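Long-range contact in TRAP dicarboxylate transporter, DctP subunit (Ochrobactrum anthropi, PDB 4P47), which probably captures a small organic acid in the periplasm and delivers it to a TRAP-type membrane transporter: residues 83-95 / 237-249. Residues are numbered along the deposited sequence; the frame is centred on the assembly and turned at random.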
loop_
_atom_site.group_PDB
_atom_site.type_symbol
_atom_site.label_atom_id
_atom_site.label_comp_id
_atom_site.label_asym_id
_atom_site.label_seq_id
_atom_site.Cartn_x
_atom_site.Cartn_y
_atom_site.Cartn_z
ATOM N N LEU A 83 -11.471 -10.235 -12.211
ATOM C CA LEU A 83 -11.622 -11.281 -11.208
ATOM C C LEU A 83 -13.085 -11.539 -10.883
ATOM O O LEU A 83 -13.516 -12.687 -10.785
ATOM C CB LEU A 83 -10.876 -10.957 -9.908
ATOM C CG LEU A 83 -9.465 -11.520 -9.748
ATOM C CD1 LEU A 83 -8.497 -10.803 -10.680
ATOM C CD2 LEU A 83 -9.030 -11.370 -8.297
ATOM N N GLN A 84 -13.863 -10.471 -10.728
ATOM C CA GLN A 84 -15.267 -10.626 -10.399
ATOM C C GLN A 84 -15.972 -11.416 -11.484
ATOM O O GLN A 84 -16.807 -12.265 -11.181
ATOM C CB GLN A 84 -15.936 -9.268 -10.177
ATOM C CG GLN A 84 -15.453 -8.577 -8.925
ATOM C CD GLN A 84 -15.970 -7.168 -8.823
ATOM O OE1 GLN A 84 -15.888 -6.392 -9.777
ATOM N NE2 GLN A 84 -16.550 -6.834 -7.676
ATOM N N GLY A 85 -15.611 -11.159 -12.741
ATOM C CA GLY A 85 -16.206 -11.873 -13.851
ATOM C C GLY A 85 -15.631 -13.258 -14.107
ATOM O O GLY A 85 -16.212 -14.031 -14.872
ATOM N N GLY A 86 -14.493 -13.580 -13.510
ATOM C CA GLY A 86 -13.876 -14.889 -13.695
ATOM C C GLY A 86 -12.906 -14.998 -14.864
ATOM O O GLY A 86 -12.380 -16.081 -15.141
ATOM N N VAL A 87 -12.634 -13.887 -15.538
ATOM C CA VAL A 87 -11.692 -13.854 -16.662
ATOM C C VAL A 87 -10.227 -13.979 -16.236
ATOM O O VAL A 87 -9.432 -14.630 -16.900
ATOM C CB VAL A 87 -11.861 -12.543 -17.454
ATOM C CG1 VAL A 87 -10.839 -12.448 -18.590
ATOM C CG2 VAL A 87 -13.276 -12.449 -17.999
ATOM N N VAL A 88 -9.860 -13.331 -15.136
ATOM C CA VAL A 88 -8.491 -13.383 -14.627
ATOM C C VAL A 88 -8.632 -13.989 -13.236
ATOM O O VAL A 88 -9.466 -13.531 -12.462
ATOM C CB VAL A 88 -7.877 -11.982 -14.567
ATOM C CG1 VAL A 88 -6.505 -12.019 -13.939
ATOM C CG2 VAL A 88 -7.812 -11.384 -15.977
ATOM N N GLU A 89 -7.857 -15.021 -12.901
ATOM C CA GLU A 89 -8.042 -15.711 -11.611
ATOM C C GLU A 89 -7.504 -14.961 -10.413
ATOM O O GLU A 89 -8.125 -14.968 -9.350
ATOM C CB GLU A 89 -7.391 -17.087 -11.616
ATOM C CG GLU A 89 -8.122 -18.123 -12.468
ATOM C CD GLU A 89 -7.897 -17.967 -13.958
ATOM O OE1 GLU A 89 -6.895 -17.360 -14.372
ATOM O OE2 GLU A 89 -8.751 -18.477 -14.726
ATOM N N MET A 90 -6.330 -14.359 -10.547
ATOM C CA MET A 90 -5.687 -13.724 -9.389
ATOM C C MET A 90 -5.102 -12.365 -9.714
ATOM O O MET A 90 -4.706 -12.097 -10.845
ATOM C CB MET A 90 -4.557 -14.600 -8.817
ATOM C CG MET A 90 -5.043 -15.781 -7.988
ATOM S SD MET A 90 -3.732 -16.718 -7.147
ATOM C CE MET A 90 -3.169 -15.435 -6.019
ATOM N N THR A 91 -5.025 -11.515 -8.702
ATOM C CA THR A 91 -4.304 -10.265 -8.824
ATOM C C THR A 91 -3.836 -9.833 -7.445
ATOM O O THR A 91 -4.278 -10.368 -6.410
ATOM C CB THR A 91 -5.152 -9.174 -9.491
ATOM O OG1 THR A 91 -4.325 -8.077 -9.884
ATOM C CG2 THR A 91 -6.222 -8.666 -8.561
ATOM N N VAL A 92 -2.918 -8.879 -7.432
ATOM C CA VAL A 92 -2.485 -8.208 -6.219
ATOM C C VAL A 92 -2.439 -6.706 -6.502
ATOM O O VAL A 92 -1.969 -6.285 -7.554
ATOM C CB VAL A 92 -1.120 -8.780 -5.718
ATOM C CG1 VAL A 92 -0.033 -8.697 -6.803
ATOM C CG2 VAL A 92 -0.701 -8.102 -4.430
ATOM N N MET A 93 -2.986 -5.903 -5.604
ATOM C CA MET A 93 -3.025 -4.448 -5.825
ATOM C C MET A 93 -3.209 -3.738 -4.508
ATOM O O MET A 93 -3.571 -4.346 -3.511
ATOM C CB MET A 93 -4.188 -4.056 -6.744
ATOM C CG MET A 93 -5.554 -4.299 -6.110
ATOM S SD MET A 93 -6.945 -3.892 -7.217
ATOM C CE MET A 93 -6.790 -5.265 -8.318
ATOM N N ASN A 94 -2.988 -2.431 -4.505
ATOM C CA ASN A 94 -3.202 -1.637 -3.306
ATOM C C ASN A 94 -4.616 -1.838 -2.789
ATOM O O ASN A 94 -5.601 -1.699 -3.538
ATOM C CB ASN A 94 -2.940 -0.150 -3.598
ATOM C CG ASN A 94 -1.462 0.172 -3.750
ATOM O OD1 ASN A 94 -0.588 -0.639 -3.492
ATOM N ND2 ASN A 94 -1.179 1.382 -4.204
ATOM N N ALA A 95 -4.734 -2.140 -1.503
ATOM C CA ALA A 95 -6.027 -2.516 -0.961
ATOM C C ALA A 95 -7.039 -1.376 -0.933
ATOM O O ALA A 95 -8.239 -1.617 -0.968
ATOM C CB ALA A 95 -5.868 -3.124 0.423
ATOM N N TYR A 237 0.042 4.443 4.430
ATOM C CA TYR A 237 0.713 3.179 4.172
ATOM C C TYR A 237 -0.143 2.436 3.180
ATOM O O TYR A 237 -1.344 2.334 3.385
ATOM C CB TYR A 237 0.837 2.351 5.439
ATOM C CG TYR A 237 1.483 0.994 5.187
ATOM C CD1 TYR A 237 2.855 0.869 5.020
ATOM C CD2 TYR A 237 0.717 -0.162 5.127
ATOM C CE1 TYR A 237 3.444 -0.375 4.787
ATOM C CE2 TYR A 237 1.303 -1.402 4.920
ATOM C CZ TYR A 237 2.654 -1.495 4.755
ATOM O OH TYR A 237 3.216 -2.744 4.554
ATOM N N ASN A 238 0.475 1.906 2.125
ATOM C CA ASN A 238 -0.213 1.127 1.101
ATOM C C ASN A 238 0.073 -0.378 1.263
ATOM O O ASN A 238 1.109 -0.868 0.803
ATOM C CB ASN A 238 0.221 1.541 -0.333
ATOM C CG ASN A 238 -0.201 2.961 -0.759
ATOM O OD1 ASN A 238 0.466 3.586 -1.593
ATOM N ND2 ASN A 238 -1.311 3.428 -0.250
ATOM N N PRO A 239 -0.849 -1.118 1.901
ATOM C CA PRO A 239 -0.781 -2.571 1.844
ATOM C C PRO A 239 -1.362 -3.022 0.533
ATOM O O PRO A 239 -2.233 -2.327 -0.009
ATOM C CB PRO A 239 -1.687 -3.012 2.997
ATOM C CG PRO A 239 -2.658 -1.920 3.173
ATOM C CD PRO A 239 -2.039 -0.653 2.627
ATOM N N GLN A 240 -0.901 -4.148 0.015
ATOM C CA GLN A 240 -1.544 -4.746 -1.135
ATOM C C GLN A 240 -2.346 -5.942 -0.688
ATOM O O GLN A 240 -2.034 -6.575 0.344
ATOM C CB GLN A 240 -0.541 -5.124 -2.195
ATOM C CG GLN A 240 0.240 -3.909 -2.645
ATOM C CD GLN A 240 0.677 -4.005 -4.062
ATOM O OE1 GLN A 240 1.165 -5.047 -4.511
ATOM N NE2 GLN A 240 0.519 -2.916 -4.791
ATOM N N ILE A 241 -3.430 -6.221 -1.372
ATOM C CA ILE A 241 -4.201 -7.422 -1.082
ATOM C C ILE A 241 -4.087 -8.362 -2.275
ATOM O O ILE A 241 -4.232 -7.973 -3.450
ATOM C CB ILE A 241 -5.665 -7.102 -0.723
ATOM C CG1 ILE A 241 -6.407 -8.380 -0.351
ATOM C CG2 ILE A 241 -6.355 -6.356 -1.846
ATOM C CD1 ILE A 241 -7.766 -8.126 0.280
ATOM N N VAL A 242 -3.788 -9.625 -1.972
ATOM C CA VAL A 242 -3.782 -10.694 -2.954
ATOM C C VAL A 242 -5.157 -11.329 -2.965
ATOM O O VAL A 242 -5.665 -11.747 -1.907
ATOM C CB VAL A 242 -2.738 -11.763 -2.575
ATOM C CG1 VAL A 242 -2.717 -12.895 -3.604
ATOM C CG2 VAL A 242 -1.337 -11.143 -2.433
ATOM N N MET A 243 -5.769 -11.367 -4.141
ATOM C CA MET A 243 -7.126 -11.854 -4.305
ATOM C C MET A 243 -7.221 -12.906 -5.376
ATOM O O MET A 243 -6.417 -12.962 -6.324
ATOM C CB MET A 243 -8.043 -10.700 -4.704
ATOM C CG MET A 243 -8.236 -9.673 -3.609
ATOM S SD MET A 243 -9.121 -8.163 -4.108
ATOM C CE MET A 243 -7.959 -7.476 -5.308
ATOM N N ILE A 244 -8.250 -13.737 -5.237
ATOM C CA ILE A 244 -8.593 -14.720 -6.230
ATOM C C ILE A 244 -10.094 -14.611 -6.543
ATOM O O ILE A 244 -10.900 -14.285 -5.674
ATOM C CB ILE A 244 -8.135 -16.139 -5.750
ATOM C CG1 ILE A 244 -8.316 -17.179 -6.845
ATOM C CG2 ILE A 244 -8.843 -16.575 -4.461
ATOM C CD1 ILE A 244 -7.494 -18.420 -6.593
ATOM N N SER A 245 -10.436 -14.839 -7.805
ATOM C CA SER A 245 -11.820 -14.789 -8.274
ATOM C C SER A 245 -12.688 -15.804 -7.517
ATOM O O SER A 245 -12.348 -16.979 -7.442
ATOM C CB SER A 245 -11.852 -15.076 -9.774
ATOM O OG SER A 245 -13.171 -15.309 -10.252
ATOM N N LYS A 246 -13.812 -15.373 -6.952
ATOM C CA LYS A 246 -14.703 -16.327 -6.273
ATOM C C LYS A 246 -15.283 -17.374 -7.241
ATOM O O LYS A 246 -15.430 -18.537 -6.876
ATOM C CB LYS A 246 -15.819 -15.605 -5.530
ATOM C CG LYS A 246 -16.782 -16.538 -4.795
ATOM C CD LYS A 246 -17.726 -15.756 -3.897
ATOM C CE LYS A 246 -18.578 -16.694 -3.033
ATOM N NZ LYS A 246 -19.436 -17.582 -3.871
ATOM N N LYS A 247 -15.602 -16.966 -8.465
ATOM C CA LYS A 247 -16.099 -17.914 -9.470
ATOM C C LYS A 247 -15.113 -19.086 -9.620
ATOM O O LYS A 247 -15.497 -20.250 -9.654
ATOM C CB LYS A 247 -16.299 -17.188 -10.796
ATOM C CG LYS A 247 -17.002 -17.979 -11.872
ATOM C CD LYS A 247 -17.564 -17.036 -12.936
ATOM C CE LYS A 247 -18.220 -17.795 -14.082
ATOM N NZ LYS A 247 -19.076 -18.909 -13.596
ATOM N N PHE A 248 -13.823 -18.769 -9.709
ATOM C CA PHE A 248 -12.775 -19.792 -9.779
ATOM C C PHE A 248 -12.586 -20.599 -8.479
ATOM O O PHE A 248 -12.523 -21.829 -8.493
ATOM C CB PHE A 248 -11.445 -19.126 -10.177
ATOM C CG PHE A 248 -10.291 -20.081 -10.315
ATOM C CD1 PHE A 248 -10.209 -20.920 -11.415
ATOM C CD2 PHE A 248 -9.263 -20.111 -9.383
ATOM C CE1 PHE A 248 -9.139 -21.789 -11.571
ATOM C CE2 PHE A 248 -8.198 -20.996 -9.533
ATOM C CZ PHE A 248 -8.147 -21.835 -10.625
ATOM N N TRP A 249 -12.497 -19.893 -7.357
ATOM C CA TRP A 249 -12.368 -20.492 -6.031
ATOM C C TRP A 249 -13.458 -21.516 -5.754
ATOM O O TRP A 249 -13.166 -22.576 -5.233
ATOM C CB TRP A 249 -12.453 -19.370 -4.996
ATOM C CG TRP A 249 -12.133 -19.710 -3.588
ATOM C CD1 TRP A 249 -13.019 -19.785 -2.544
ATOM C CD2 TRP A 249 -10.842 -19.981 -3.039
ATOM N NE1 TRP A 249 -12.348 -20.078 -1.386
ATOM C CE2 TRP A 249 -11.012 -20.199 -1.661
ATOM C CE3 TRP A 249 -9.549 -20.034 -3.573
ATOM C CZ2 TRP A 249 -9.955 -20.486 -0.816
ATOM C CZ3 TRP A 249 -8.501 -20.319 -2.717
ATOM C CH2 TRP A 249 -8.711 -20.530 -1.362
HETATM O O HOH W 1 -16.230 -13.925 -8.925
HETATM O O HOH W 2 1.339 3.011 -4.315
#
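Leu83 O, in the last turn of helix 76-85, takes two bonds: Ser245 OG donates to it at 2.7 Å in the carbonyl plane, and Gly86 N gives it one of the two bonds of the Schellman motif. Ser245 is also the N-cap residue of helix 246-249, and its N donates to Glu89 O. Glu89 lays CG over the centre of the Phe248 ring, a CH-pi contact 3.6 Å from the centroid, while OE1 turns to Lys33 N. From Met90 on, strand 90-94 runs antiparallel to strand 229-245, which, as in other periplasmic binding proteins of this class, probably spans both lobes; Thr91 with Met243 and Met93 with Ile241 are the hydrogen-bonded pairs. Met90 CE meets Val242 CG1 at 3.5 Å; on the other face Thr91 CG2 touches Met243 CE. Val92 CG2 packs on Val242 CG2, and Met93 CE joins Met243 CE against Leu80 of helix 76-85. Asn94 OD1 receives Gln240 NE2 at 2.8 Å, nearly straight (175°) but from above the carbonyl plane, while Gln240 OE1 accepts from Gln44 NE2; a leucine in place of Gln240 would probably leave Asn94 OD1 without this donor and Gln44 NE2 without this acceptor. Water links Asn94 ND2 to Asn238 OD1, also bonded by Arg152 NH1, and Ala95 N ends the pairing on Pro239 O.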